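Local coordinates for putative protein (PDB 1T6T) that is of unknown function but carries a Toprim domain, related to that of RNase M5-like proteins, and so may act on nucleic acid, at residues E21-V26 with G60-V65; V65-D70 with F91-N96. One frame throughout, in Å; residues are numbered along the deposited sequence.

Contact 1 of 2, residues E21-V26 with G60-V65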
loop_
_atom_site.group_PDB
_atom_site.type_symbol
_atom_site.label_atom_id
_atom_site.label_comp_id
_atom_site.label_asym_id
_atom_site.label_seq_id
_atom_site.Cartn_x
_atom_site.Cartn_y
_atom_site.Cartn_z
ATOM N N GLU B 21 2.204 -23.982 7.951
ATOM C CA GLU B 21 2.197 -24.666 6.658
ATOM C C GLU B 21 2.123 -23.708 5.469
ATOM O O GLU B 21 2.362 -24.104 4.328
ATOM C CB GLU B 21 1.004 -25.622 6.583
ATOM C CG GLU B 21 0.866 -26.564 7.767
ATOM C CD GLU B 21 2.023 -27.534 7.885
ATOM O OE1 GLU B 21 2.298 -28.259 6.902
ATOM O OE2 GLU B 21 2.653 -27.577 8.965
ATOM N N ALA B 22 1.775 -22.454 5.731
ATOM C CA ALA B 22 1.659 -21.463 4.667
ATOM C C ALA B 22 2.052 -20.078 5.164
ATOM O O ALA B 22 1.904 -19.772 6.344
ATOM C CB ALA B 22 0.230 -21.437 4.139
ATOM N N VAL B 23 2.549 -19.246 4.254
ATOM C CA VAL B 23 2.953 -17.891 4.597
ATOM C C VAL B 23 1.762 -16.954 4.454
ATOM O O VAL B 23 0.951 -17.091 3.538
ATOM C CB VAL B 23 4.084 -17.380 3.675
ATOM C CG1 VAL B 23 4.495 -15.972 4.088
ATOM C CG2 VAL B 23 5.277 -18.303 3.754
ATOM N N ILE B 24 1.661 -16.005 5.372
ATOM C CA ILE B 24 0.582 -15.030 5.353
ATOM C C ILE B 24 1.100 -13.745 4.725
ATOM O O ILE B 24 2.198 -13.287 5.053
ATOM C CB ILE B 24 0.104 -14.717 6.791
ATOM C CG1 ILE B 24 -0.517 -15.973 7.410
ATOM C CG2 ILE B 24 -0.873 -13.537 6.774
ATOM C CD1 ILE B 24 -0.744 -15.881 8.908
ATOM N N LEU B 25 0.310 -13.168 3.825
ATOM C CA LEU B 25 0.688 -11.917 3.176
ATOM C C LEU B 25 -0.259 -10.805 3.605
ATOM O O LEU B 25 -1.482 -10.954 3.535
ATOM C CB LEU B 25 0.636 -12.050 1.650
ATOM C CG LEU B 25 1.507 -13.106 0.970
ATOM C CD1 LEU B 25 1.453 -12.890 -0.542
ATOM C CD2 LEU B 25 2.943 -13.008 1.459
ATOM N N VAL B 26 0.312 -9.698 4.068
ATOM C CA VAL B 26 -0.475 -8.545 4.482
ATOM C C VAL B 26 0.115 -7.328 3.798
ATOM O O VAL B 26 1.183 -7.398 3.194
ATOM C CB VAL B 26 -0.465 -8.330 6.029
ATOM C CG1 VAL B 26 -1.083 -9.538 6.729
ATOM C CG2 VAL B 26 0.954 -8.077 6.526
ATOM N N GLY B 60 10.568 -22.103 -3.837
ATOM C CA GLY B 60 11.270 -23.250 -3.286
ATOM C C GLY B 60 11.217 -23.400 -1.778
ATOM O O GLY B 60 11.843 -24.305 -1.222
ATOM N N LYS B 61 10.478 -22.526 -1.107
ATOM C CA LYS B 61 10.375 -22.591 0.346
ATOM C C LYS B 61 8.950 -22.849 0.814
ATOM O O LYS B 61 8.719 -23.643 1.726
ATOM C CB LYS B 61 10.894 -21.297 0.974
ATOM C CG LYS B 61 12.367 -21.044 0.723
ATOM C CD LYS B 61 12.835 -19.789 1.438
ATOM C CE LYS B 61 14.323 -19.569 1.247
ATOM N NZ LYS B 61 14.787 -18.382 2.019
ATOM N N TRP B 62 7.996 -22.163 0.195
ATOM C CA TRP B 62 6.599 -22.332 0.549
ATOM C C TRP B 62 5.771 -22.559 -0.705
ATOM O O TRP B 62 6.018 -21.943 -1.740
ATOM C CB TRP B 62 6.101 -21.099 1.307
ATOM C CG TRP B 62 6.891 -20.841 2.555
ATOM C CD1 TRP B 62 8.044 -20.119 2.666
ATOM C CD2 TRP B 62 6.611 -21.357 3.861
ATOM N NE1 TRP B 62 8.501 -20.152 3.963
ATOM C CE2 TRP B 62 7.640 -20.905 4.718
ATOM C CE3 TRP B 62 5.592 -22.158 4.392
ATOM C CZ2 TRP B 62 7.680 -21.228 6.079
ATOM C CZ3 TRP B 62 5.631 -22.479 5.747
ATOM C CH2 TRP B 62 6.670 -22.013 6.573
ATOM N N GLU B 63 4.797 -23.457 -0.617
ATOM C CA GLU B 63 3.945 -23.749 -1.761
ATOM C C GLU B 63 2.593 -23.065 -1.633
ATOM O O GLU B 63 1.902 -22.856 -2.626
ATOM C CB GLU B 63 3.722 -25.258 -1.879
ATOM C CG GLU B 63 4.991 -26.068 -2.048
ATOM C CD GLU B 63 4.737 -27.561 -1.942
ATOM O OE1 GLU B 63 5.685 -28.346 -2.160
ATOM O OE2 GLU B 63 3.588 -27.949 -1.635
ATOM N N LYS B 64 2.224 -22.714 -0.408
ATOM C CA LYS B 64 0.933 -22.097 -0.151
ATOM C C LYS B 64 1.050 -20.723 0.498
ATOM O O LYS B 64 1.918 -20.488 1.341
ATOM C CB LYS B 64 0.099 -23.015 0.741
ATOM C CG LYS B 64 -1.384 -22.689 0.769
ATOM C CD LYS B 64 -2.141 -23.562 1.772
ATOM C CE LYS B 64 -1.934 -25.052 1.524
ATOM N NZ LYS B 64 -0.547 -25.511 1.846
ATOM N N VAL B 65 0.163 -19.822 0.091
ATOM C CA VAL B 65 0.145 -18.471 0.620
ATOM C C VAL B 65 -1.258 -18.073 1.066
ATOM O O VAL B 65 -2.230 -18.244 0.332
ATOM C CB VAL B 65 0.618 -17.448 -0.434
ATOM C CG1 VAL B 65 0.502 -16.044 0.125
ATOM C CG2 VAL B 65 2.050 -17.740 -0.843
HETATM O O HOH W 1 3.433 -24.185 1.844
#
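V23 and W62 form the main side-chain contact here, a CH-pi interaction. Methyl CG2 of V23 sits over one face of the indole, 3.3 Å from the centroid of the five-membered ring and 13° off its normal. It gets there because it lies anti to its own carbonyl carbon, while CG1 stands anti to the backbone N (chi1 -179°). E21 O comes to the indole's edge, in the ring plane. With an alanine at W62, CG2 of V23 would probably lose its aromatic cover and a gap would open beside E21. Two other side-chain pairs pack. CG1 of V65 presses against L25 CG at 3.2 Å, a tight fit, and the two side chains cross at about a right angle. CB of A22 meets the aliphatic part of K64, 3.7 Å from K64 CB. The polar links are few. V23 N donates to K64 O at 3.2 Å, with the donor tilted 25° from the carbonyl plane. V65 CA approaches V23 O in a CA-H...O contact. A water donates to E21 O and accepts from E63 N, tying the two lead-in loops together. This is the opening of a parallel strand pair, 23-26 beside 64-67, in the central sheet of a Toprim domain.

Contact 2 of 2, residues V65-D70 with F91-N96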
loop_
_atom_site.group_PDB
_atom_site.type_symbol
_atom_site.label_atom_id
_atom_site.label_comp_id
_atom_site.label_asym_id
_atom_site.label_seq_id
_atom_site.Cartn_x
_atom_site.Cartn_y
_atom_site.Cartn_z
ATOM N N VAL B 65 0.163 -19.822 0.091
ATOM C CA VAL B 65 0.145 -18.471 0.620
ATOM C C VAL B 65 -1.258 -18.073 1.066
ATOM O O VAL B 65 -2.230 -18.244 0.332
ATOM C CB VAL B 65 0.618 -17.448 -0.434
ATOM C CG1 VAL B 65 0.502 -16.044 0.125
ATOM C CG2 VAL B 65 2.050 -17.740 -0.843
ATOM N N ILE B 66 -1.355 -17.545 2.280
ATOM C CA ILE B 66 -2.627 -17.087 2.811
ATOM C C ILE B 66 -2.706 -15.576 2.579
ATOM O O ILE B 66 -1.883 -14.822 3.097
ATOM C CB ILE B 66 -2.728 -17.377 4.322
ATOM C CG1 ILE B 66 -2.733 -18.894 4.560
ATOM C CG2 ILE B 66 -3.982 -16.729 4.891
ATOM C CD1 ILE B 66 -2.592 -19.287 6.019
ATOM N N LEU B 67 -3.677 -15.134 1.786
ATOM C CA LEU B 67 -3.829 -13.706 1.512
ATOM C C LEU B 67 -4.677 -13.060 2.597
ATOM O O LEU B 67 -5.800 -13.494 2.856
ATOM C CB LEU B 67 -4.487 -13.486 0.146
ATOM C CG LEU B 67 -3.740 -14.044 -1.064
ATOM C CD1 LEU B 67 -4.480 -13.653 -2.331
ATOM C CD2 LEU B 67 -2.309 -13.507 -1.088
ATOM N N LEU B 68 -4.132 -12.037 3.245
ATOM C CA LEU B 68 -4.856 -11.341 4.304
ATOM C C LEU B 68 -4.815 -9.834 4.155
ATOM O O LEU B 68 -4.347 -9.133 5.045
ATOM C CB LEU B 68 -4.302 -11.696 5.684
ATOM C CG LEU B 68 -4.968 -12.796 6.507
ATOM C CD1 LEU B 68 -4.477 -12.677 7.945
ATOM C CD2 LEU B 68 -6.490 -12.661 6.457
ATOM N N PHE B 69 -5.305 -9.334 3.030
ATOM C CA PHE B 69 -5.336 -7.897 2.808
ATOM C C PHE B 69 -6.650 -7.352 3.349
ATOM O O PHE B 69 -7.625 -8.094 3.493
ATOM C CB PHE B 69 -5.184 -7.610 1.320
ATOM C CG PHE B 69 -3.869 -8.055 0.774
ATOM C CD1 PHE B 69 -2.701 -7.376 1.110
ATOM C CD2 PHE B 69 -3.780 -9.190 -0.023
ATOM C CE1 PHE B 69 -1.464 -7.827 0.664
ATOM C CE2 PHE B 69 -2.545 -9.648 -0.475
ATOM C CZ PHE B 69 -1.386 -8.967 -0.131
ATOM N N ASP B 70 -6.672 -6.062 3.668
ATOM C CA ASP B 70 -7.875 -5.448 4.210
ATOM C C ASP B 70 -9.067 -5.632 3.283
ATOM O O ASP B 70 -8.906 -5.876 2.090
ATOM C CB ASP B 70 -7.639 -3.963 4.487
ATOM C CG ASP B 70 -6.537 -3.735 5.509
ATOM O OD1 ASP B 70 -6.259 -4.658 6.302
ATOM O OD2 ASP B 70 -5.959 -2.631 5.528
ATOM N N PHE B 91 1.996 -20.934 -7.135
ATOM C CA PHE B 91 1.656 -21.023 -5.715
ATOM C C PHE B 91 0.181 -21.322 -5.505
ATOM O O PHE B 91 -0.657 -20.973 -6.335
ATOM C CB PHE B 91 1.983 -19.704 -5.006
ATOM C CG PHE B 91 3.446 -19.392 -4.955
ATOM C CD1 PHE B 91 4.258 -19.961 -3.977
ATOM C CD2 PHE B 91 4.019 -18.544 -5.894
ATOM C CE1 PHE B 91 5.620 -19.692 -3.935
ATOM C CE2 PHE B 91 5.385 -18.265 -5.864
ATOM C CZ PHE B 91 6.186 -18.841 -4.882
ATOM N N LEU B 92 -0.128 -21.980 -4.390
ATOM C CA LEU B 92 -1.507 -22.272 -4.027
ATOM C C LEU B 92 -1.936 -21.071 -3.184
ATOM O O LEU B 92 -1.262 -20.717 -2.217
ATOM C CB LEU B 92 -1.588 -23.555 -3.199
ATOM C CG LEU B 92 -1.200 -24.824 -3.963
ATOM C CD1 LEU B 92 -1.190 -26.022 -3.024
ATOM C CD2 LEU B 92 -2.185 -25.039 -5.102
ATOM N N VAL B 93 -3.039 -20.439 -3.562
ATOM C CA VAL B 93 -3.531 -19.262 -2.858
ATOM C C VAL B 93 -4.730 -19.578 -1.966
ATOM O O VAL B 93 -5.735 -20.118 -2.426
ATOM C CB VAL B 93 -3.921 -18.158 -3.875
ATOM C CG1 VAL B 93 -4.498 -16.951 -3.156
ATOM C CG2 VAL B 93 -2.696 -17.759 -4.687
ATOM N N ASP B 94 -4.615 -19.238 -0.686
ATOM C CA ASP B 94 -5.683 -19.483 0.277
ATOM C C ASP B 94 -6.393 -18.175 0.621
ATOM O O ASP B 94 -5.791 -17.266 1.188
ATOM C CB ASP B 94 -5.101 -20.095 1.555
ATOM C CG ASP B 94 -6.169 -20.517 2.545
ATOM O OD1 ASP B 94 -7.331 -20.084 2.405
ATOM O OD2 ASP B 94 -5.839 -21.281 3.478
ATOM N N GLU B 95 -7.674 -18.084 0.271
ATOM C CA GLU B 95 -8.468 -16.891 0.561
ATOM C C GLU B 95 -9.520 -17.187 1.625
ATOM O O GLU B 95 -10.291 -16.307 2.002
ATOM C CB GLU B 95 -9.181 -16.395 -0.702
ATOM C CG GLU B 95 -8.284 -15.745 -1.731
ATOM C CD GLU B 95 -9.076 -15.184 -2.894
ATOM O OE1 GLU B 95 -9.550 -15.976 -3.739
ATOM O OE2 GLU B 95 -9.240 -13.948 -2.954
ATOM N N ASN B 96 -9.552 -18.425 2.105
ATOM C CA ASN B 96 -10.539 -18.812 3.106
ATOM C C ASN B 96 -10.536 -17.968 4.373
ATOM O O ASN B 96 -11.593 -17.636 4.893
ATOM C CB ASN B 96 -10.375 -20.286 3.484
ATOM C CG ASN B 96 -10.626 -21.217 2.315
ATOM O OD1 ASN B 96 -11.540 -21.003 1.522
ATOM N ND2 ASN B 96 -9.819 -22.264 2.209
HETATM O O HOH W 2 -6.988 -15.901 3.305
#
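The backbone of V65 grips L92 and D94, the residues on either side of V93. Its N donates to L92 O at 2.9 Å, and its O accepts from D94 N at 2.8 Å in a nearly straight bond (171° at the hydrogen). L67 N then donates to D94 O at 3.1 Å. These bonds set a parallel register, V65 beside V93 and I66 beside D94. A water donates to both L67 O and D94 O, so D94 O is gripped by an amide and a water. The water bridges the strands just as they begin to part. CA-H...O contacts from V93 CA to V65 O and from I66 CA to D94 O add to the ladder.

The D94 carboxylate reaches forward along its own chain. OD1 accepts from N96 N at 2.8 Å, a capping bond where the chain turns into helix 96-101. With CG anti to the backbone N (chi1 -174°), D94 lies alongside I66 and points the same way, its CB 4.0 Å from I66 CG1.

V93 and L67 meet on the other face. Methyl CG1 of V93 touches L67 CD1 at 3.4 Å, which is tight. F91 contributes more loosely, with CD1 4.4 Å from V65 CG2.

Helix 73-88 links the two strands in a beta-alpha-beta unit. It meets L67 through N79 and F91 through L86, and E95 reaches it by a salt bridge to K83 and a hydrogen bond to N79. Helix 51-58 also packs on V65 and F91, while helix 8-18 packs on I66 from the face shared with D94.

Contacts 1 and 2 lie in one four-stranded parallel sheet, ordered 43-45, 23-26, 64-67, 92-94. Their centres are about 9 Å apart. Strand 64-67 is common to both, and V65 belongs to each. Strand 64-67 has strand 23-26 on one side and strand 92-94 on the other. Along the chain the two come in series, contact 1 first, with V65 as the residue they share. They also touch directly: V23 O lies 2.7 Å from I66 N, and E63 O lies 2.8 Å from L92 N, both probable hydrogen bonds. Together they carry the sheet of the Toprim fold from an inner strand to 92-94, one of the two outermost in this chain, and helix 51-58 packs against both.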